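Local coordinates for protein putative cellulase CEL6 (Mycobacterium tuberculosis, PDB 1UP3) that probably hydrolyses internal beta-1,4-glycosidic bonds of cellulose, as a family 6 endoglucanase that holds a cello-oligosaccharide analogue in its active-site cleft, at residues 108-122 against 147-159. Sequence-based numbering, arbitrary orientation. Where two conformers were deposited one is given.
Sequences LGSSPATIIVEPDAL and LTRDPAAAVYVDA. With BGC (beta-D-glucopyranose), chain B.
D158 reaches across to the turn that follows strand 113-117, where its OD2 takes the backbone N-H of D120 at 3.0 Å, an almost straight bond (177°) that arrives from above the carboxylate plane. With CG anti to the backbone N (chi1 -172°), the acid lies against P119 CA. A water spans D158 OD2 and D120 OD1, and OD2 also accepts from G160 N while S186 holds OD1. D120 in turn receives the O4 hydroxyl of a bound glucose on OD2, at 2.7 Å.

Behind this end, strands 113-117 and 153-158 run parallel, joined by six backbone hydrogen bonds, from A113 N to A152 O at one end to D158 N to V117 O at the other. On one face V117 CG2 meets V155 CG1 at 3.6 Å, and L147 CD1 fits against I115 and V117; helix 130-147 covers V117 and V157. On the other, T114 CG2 lies 3.9 Å from Y156 CE1, obliquely to the ring, whose hydroxyl is hydrogen-bonded to D255. At the opposite end D150 reaches across to 109-111, its OD2 only 2.6 Å from S111 O, so the acid probably holds a proton; its OD1 accepts from A152 N, closing an Asx turn. With helix 130-147 between them, the strands make a right-handed beta-alpha-beta crossover of the distorted family 6 barrel, its substrate-binding aspartate just beyond a strand's C-terminal end.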
loop_
_atom_site.group_PDB
_atom_site.type_symbol
_atom_site.label_atom_id
_atom_site.label_comp_id
_atom_site.label_asym_id
_atom_site.label_seq_id
_atom_site.Cartn_x
_atom_site.Cartn_y
_atom_site.Cartn_z
ATOM N N LEU A 108 -6.642 0.956 -16.653
ATOM C CA LEU A 108 -7.295 -0.199 -16.033
ATOM C C LEU A 108 -8.333 -0.830 -16.963
ATOM O O LEU A 108 -8.447 -2.047 -17.008
ATOM C CB LEU A 108 -7.979 0.174 -14.722
ATOM C CG LEU A 108 -7.037 0.488 -13.540
ATOM C CD1 LEU A 108 -7.835 1.038 -12.371
ATOM C CD2 LEU A 108 -6.233 -0.726 -13.092
ATOM N N GLY A 109 -9.099 -0.014 -17.670
ATOM C CA GLY A 109 -10.209 -0.494 -18.484
ATOM C C GLY A 109 -11.150 -1.320 -17.633
ATOM O O GLY A 109 -11.675 -0.830 -16.630
ATOM N N SER A 110 -11.372 -2.568 -18.054
ATOM C CA SER A 110 -12.204 -3.500 -17.310
ATOM C C SER A 110 -11.379 -4.637 -16.726
ATOM O O SER A 110 -11.934 -5.691 -16.389
ATOM C CB SER A 110 -13.328 -4.045 -18.208
ATOM O OG SER A 110 -14.323 -3.054 -18.409
ATOM N N SER A 111 -10.060 -4.416 -16.581
ATOM C CA SER A 111 -9.157 -5.479 -16.147
ATOM C C SER A 111 -9.133 -5.662 -14.636
ATOM O O SER A 111 -9.332 -4.689 -13.873
ATOM C CB SER A 111 -7.756 -5.222 -16.657
ATOM O OG SER A 111 -7.788 -5.106 -18.073
ATOM N N PRO A 112 -8.894 -6.905 -14.181
ATOM C CA PRO A 112 -8.794 -7.164 -12.739
ATOM C C PRO A 112 -7.600 -6.442 -12.132
ATOM O O PRO A 112 -6.510 -6.439 -12.705
ATOM C CB PRO A 112 -8.557 -8.671 -12.662
ATOM C CG PRO A 112 -9.076 -9.168 -13.906
ATOM C CD PRO A 112 -8.746 -8.165 -14.941
ATOM N N ALA A 113 -7.814 -5.802 -10.990
ATOM C CA ALA A 113 -6.723 -5.165 -10.257
ATOM C C ALA A 113 -7.173 -4.928 -8.825
ATOM O O ALA A 113 -8.364 -4.727 -8.563
ATOM C CB ALA A 113 -6.272 -3.826 -10.908
ATOM N N THR A 114 -6.213 -4.941 -7.927
ATOM C CA THR A 114 -6.387 -4.489 -6.558
ATOM C C THR A 114 -5.654 -3.154 -6.434
ATOM O O THR A 114 -4.506 -3.049 -6.873
ATOM C CB THR A 114 -5.791 -5.532 -5.638
ATOM O OG1 THR A 114 -6.501 -6.764 -5.768
ATOM C CG2 THR A 114 -5.899 -5.129 -4.140
ATOM N N ILE A 115 -6.349 -2.117 -5.962
ATOM C CA ILE A 115 -5.792 -0.769 -5.910
ATOM C C ILE A 115 -5.808 -0.296 -4.480
ATOM O O ILE A 115 -6.864 -0.287 -3.862
ATOM C CB ILE A 115 -6.564 0.228 -6.785
ATOM C CG1 ILE A 115 -6.825 -0.341 -8.193
ATOM C CG2 ILE A 115 -5.809 1.573 -6.847
ATOM C CD1 ILE A 115 -5.601 -0.630 -9.020
ATOM N N ILE A 116 -4.631 0.070 -3.982
ATOM C CA ILE A 116 -4.454 0.670 -2.665
ATOM C C ILE A 116 -4.326 2.193 -2.900
ATOM O O ILE A 116 -3.374 2.668 -3.522
ATOM C CB ILE A 116 -3.219 0.140 -1.974
ATOM C CG1 ILE A 116 -3.177 -1.408 -1.950
ATOM C CG2 ILE A 116 -3.087 0.779 -0.585
ATOM C CD1 ILE A 116 -4.336 -1.999 -1.225
ATOM N N VAL A 117 -5.311 2.949 -2.443
ATOM C CA VAL A 117 -5.402 4.383 -2.747
ATOM C C VAL A 117 -4.749 5.201 -1.618
ATOM O O VAL A 117 -5.272 5.311 -0.500
ATOM C CB VAL A 117 -6.855 4.849 -2.901
ATOM C CG1 VAL A 117 -6.938 6.333 -3.257
ATOM C CG2 VAL A 117 -7.588 4.031 -3.922
ATOM N N GLU A 118 -3.604 5.781 -1.961
ATOM C CA GLU A 118 -2.920 6.810 -1.179
ATOM C C GLU A 118 -2.628 6.471 0.278
ATOM O O GLU A 118 -3.188 7.053 1.201
ATOM C CB GLU A 118 -3.665 8.130 -1.305
ATOM C CG GLU A 118 -3.708 8.644 -2.737
ATOM C CD GLU A 118 -2.344 8.969 -3.330
ATOM O OE1 GLU A 118 -1.340 9.221 -2.600
ATOM O OE2 GLU A 118 -2.273 9.003 -4.590
ATOM N N PRO A 119 -1.665 5.587 0.469
ATOM C CA PRO A 119 -1.141 5.335 1.838
ATOM C C PRO A 119 -0.873 6.658 2.561
ATOM O O PRO A 119 -0.231 7.528 1.988
ATOM C CB PRO A 119 0.187 4.612 1.571
ATOM C CG PRO A 119 -0.108 3.817 0.325
ATOM C CD PRO A 119 -0.958 4.768 -0.522
ATOM N N ASP A 120 -1.396 6.774 3.768
ATOM C CA ASP A 120 -1.167 7.894 4.710
ATOM C C ASP A 120 -1.994 9.118 4.429
ATOM O O ASP A 120 -2.044 9.989 5.284
ATOM C CB ASP A 120 0.290 8.361 4.793
ATOM C CG ASP A 120 1.286 7.259 5.066
ATOM O OD1 ASP A 120 0.927 6.224 5.677
ATOM O OD2 ASP A 120 2.488 7.401 4.701
ATOM N N ALA A 121 -2.658 9.220 3.275
ATOM C CA ALA A 121 -3.234 10.530 2.917
ATOM C C ALA A 121 -4.316 10.968 3.896
ATOM O O ALA A 121 -4.312 12.110 4.387
ATOM C CB ALA A 121 -3.749 10.538 1.499
ATOM N N LEU A 122 -5.264 10.099 4.173
ATOM C CA LEU A 122 -6.355 10.454 5.103
ATOM C C LEU A 122 -5.822 10.583 6.535
ATOM O O LEU A 122 -6.247 11.476 7.269
ATOM C CB LEU A 122 -7.489 9.448 5.084
ATOM C CG LEU A 122 -8.269 9.315 3.763
ATOM C CD1 LEU A 122 -9.426 8.347 3.933
ATOM C CD2 LEU A 122 -8.780 10.650 3.302
ATOM N N LEU A 147 -11.928 5.319 -10.218
ATOM C CA LEU A 147 -11.322 4.003 -10.308
ATOM C C LEU A 147 -12.344 2.870 -10.274
ATOM O O LEU A 147 -12.130 1.842 -10.944
ATOM C CB LEU A 147 -10.247 3.781 -9.248
ATOM C CG LEU A 147 -9.056 4.737 -9.310
ATOM C CD1 LEU A 147 -8.296 4.686 -8.006
ATOM C CD2 LEU A 147 -8.162 4.406 -10.526
ATOM N N THR A 148 -13.441 3.050 -9.527
ATOM C CA THR A 148 -14.465 2.023 -9.406
ATOM C C THR A 148 -15.325 1.874 -10.657
ATOM O O THR A 148 -16.147 0.971 -10.724
ATOM C CB THR A 148 -15.340 2.217 -8.158
ATOM O OG1 THR A 148 -15.903 3.535 -8.138
ATOM C CG2 THR A 148 -14.512 2.064 -6.889
ATOM N N ARG A 149 -15.135 2.735 -11.644
ATOM C CA ARG A 149 -15.750 2.516 -12.947
ATOM C C ARG A 149 -15.200 1.277 -13.640
ATOM O O ARG A 149 -15.849 0.760 -14.544
ATOM C CB ARG A 149 -15.598 3.743 -13.842
ATOM C CG ARG A 149 -16.344 4.968 -13.317
ATOM C CD ARG A 149 -17.840 4.782 -13.092
ATOM N NE ARG A 149 -18.549 6.064 -13.014
ATOM C CZ ARG A 149 -19.882 6.189 -12.885
ATOM N NH1 ARG A 149 -20.678 5.114 -12.851
ATOM N NH2 ARG A 149 -20.422 7.403 -12.810
ATOM N N ASP A 150 -14.022 0.795 -13.240
ATOM C CA ASP A 150 -13.566 -0.556 -13.624
ATOM C C ASP A 150 -14.267 -1.513 -12.691
ATOM O O ASP A 150 -13.883 -1.600 -11.525
ATOM C CB ASP A 150 -12.055 -0.678 -13.436
ATOM C CG ASP A 150 -11.501 -2.051 -13.784
ATOM O OD1 ASP A 150 -12.293 -2.964 -14.166
ATOM O OD2 ASP A 150 -10.269 -2.309 -13.673
ATOM N N PRO A 151 -15.250 -2.285 -13.172
ATOM C CA PRO A 151 -15.968 -3.194 -12.276
ATOM C C PRO A 151 -15.063 -4.238 -11.634
ATOM O O PRO A 151 -15.395 -4.719 -10.540
ATOM C CB PRO A 151 -16.965 -3.897 -13.213
ATOM C CG PRO A 151 -16.383 -3.787 -14.509
ATOM C CD PRO A 151 -15.664 -2.473 -14.579
ATOM N N ALA A 152 -13.925 -4.545 -12.273
ATOM C CA ALA A 152 -13.010 -5.560 -11.811
ATOM C C ALA A 152 -11.897 -5.025 -10.924
ATOM O O ALA A 152 -10.986 -5.782 -10.554
ATOM C CB ALA A 152 -12.391 -6.310 -13.013
ATOM N N ALA A 153 -11.967 -3.750 -10.569
ATOM C CA ALA A 153 -10.991 -3.169 -9.649
ATOM C C ALA A 153 -11.530 -3.279 -8.233
ATOM O O ALA A 153 -12.630 -2.842 -7.949
ATOM C CB ALA A 153 -10.718 -1.745 -9.978
ATOM N N ALA A 154 -10.748 -3.910 -7.360
ATOM C CA ALA A 154 -11.032 -4.002 -5.942
ATOM C C ALA A 154 -10.268 -2.878 -5.286
ATOM O O ALA A 154 -9.043 -2.914 -5.226
ATOM C CB ALA A 154 -10.624 -5.318 -5.393
ATOM N N VAL A 155 -10.992 -1.865 -4.831
ATOM C CA VAL A 155 -10.377 -0.588 -4.413
ATOM C C VAL A 155 -10.417 -0.480 -2.898
ATOM O O VAL A 155 -11.495 -0.609 -2.294
ATOM C CB VAL A 155 -11.072 0.618 -5.076
ATOM C CG1 VAL A 155 -10.426 1.945 -4.598
ATOM C CG2 VAL A 155 -11.016 0.498 -6.596
ATOM N N TYR A 156 -9.254 -0.215 -2.310
ATOM C CA TYR A 156 -9.105 -0.099 -0.855
ATOM C C TYR A 156 -8.479 1.259 -0.573
ATOM O O TYR A 156 -7.364 1.550 -1.010
ATOM C CB TYR A 156 -8.230 -1.222 -0.265
ATOM C CG TYR A 156 -8.817 -2.602 -0.477
ATOM C CD1 TYR A 156 -8.517 -3.326 -1.620
ATOM C CD2 TYR A 156 -9.689 -3.180 0.441
ATOM C CE1 TYR A 156 -9.051 -4.567 -1.861
ATOM C CE2 TYR A 156 -10.247 -4.446 0.180
ATOM C CZ TYR A 156 -9.934 -5.116 -0.964
ATOM O OH TYR A 156 -10.462 -6.365 -1.215
ATOM N N VAL A 157 -9.198 2.117 0.133
ATOM C CA VAL A 157 -8.694 3.442 0.500
ATOM C C VAL A 157 -7.820 3.338 1.731
ATOM O O VAL A 157 -8.195 2.734 2.736
ATOM C CB VAL A 157 -9.887 4.392 0.820
ATOM C CG1 VAL A 157 -9.368 5.723 1.254
ATOM C CG2 VAL A 157 -10.811 4.463 -0.407
ATOM N N ASP A 158 -6.638 3.920 1.715
ATOM C CA ASP A 158 -5.797 3.697 2.879
ATOM C C ASP A 158 -6.354 4.400 4.112
ATOM O O ASP A 158 -6.771 5.578 4.055
ATOM C CB ASP A 158 -4.371 4.122 2.621
ATOM C CG ASP A 158 -3.473 3.717 3.754
ATOM O OD1 ASP A 158 -3.195 2.506 3.863
ATOM O OD2 ASP A 158 -3.119 4.536 4.657
ATOM N N ALA A 159 -6.232 3.730 5.272
ATOM C CA ALA A 159 -6.846 4.198 6.507
ATOM C C ALA A 159 -5.857 4.213 7.705
ATOM O O ALA A 159 -6.294 4.176 8.865
ATOM C CB ALA A 159 -8.046 3.324 6.828
HETATM C C2 BGC B . 5.199 8.404 8.305
HETATM C C3 BGC B . 4.996 7.876 6.892
HETATM C C4 BGC B . 4.861 6.353 6.903
HETATM C C5 BGC B . 3.783 5.961 7.936
HETATM C C6 BGC B . 3.706 4.440 8.121
HETATM C C1 BGC B . 4.077 7.899 9.219
HETATM O O2 BGC B . 5.306 9.840 8.318
HETATM O O3 BGC B . 6.042 8.282 6.023
HETATM O O4 BGC B . 4.505 5.829 5.619
HETATM O O5 BGC B . 4.066 6.493 9.221
HETATM O O6 BGC B . 2.661 4.097 9.011
HETATM O O HOH W 1 -5.674 7.634 2.495
HETATM O O HOH W 2 -1.086 4.595 6.558
#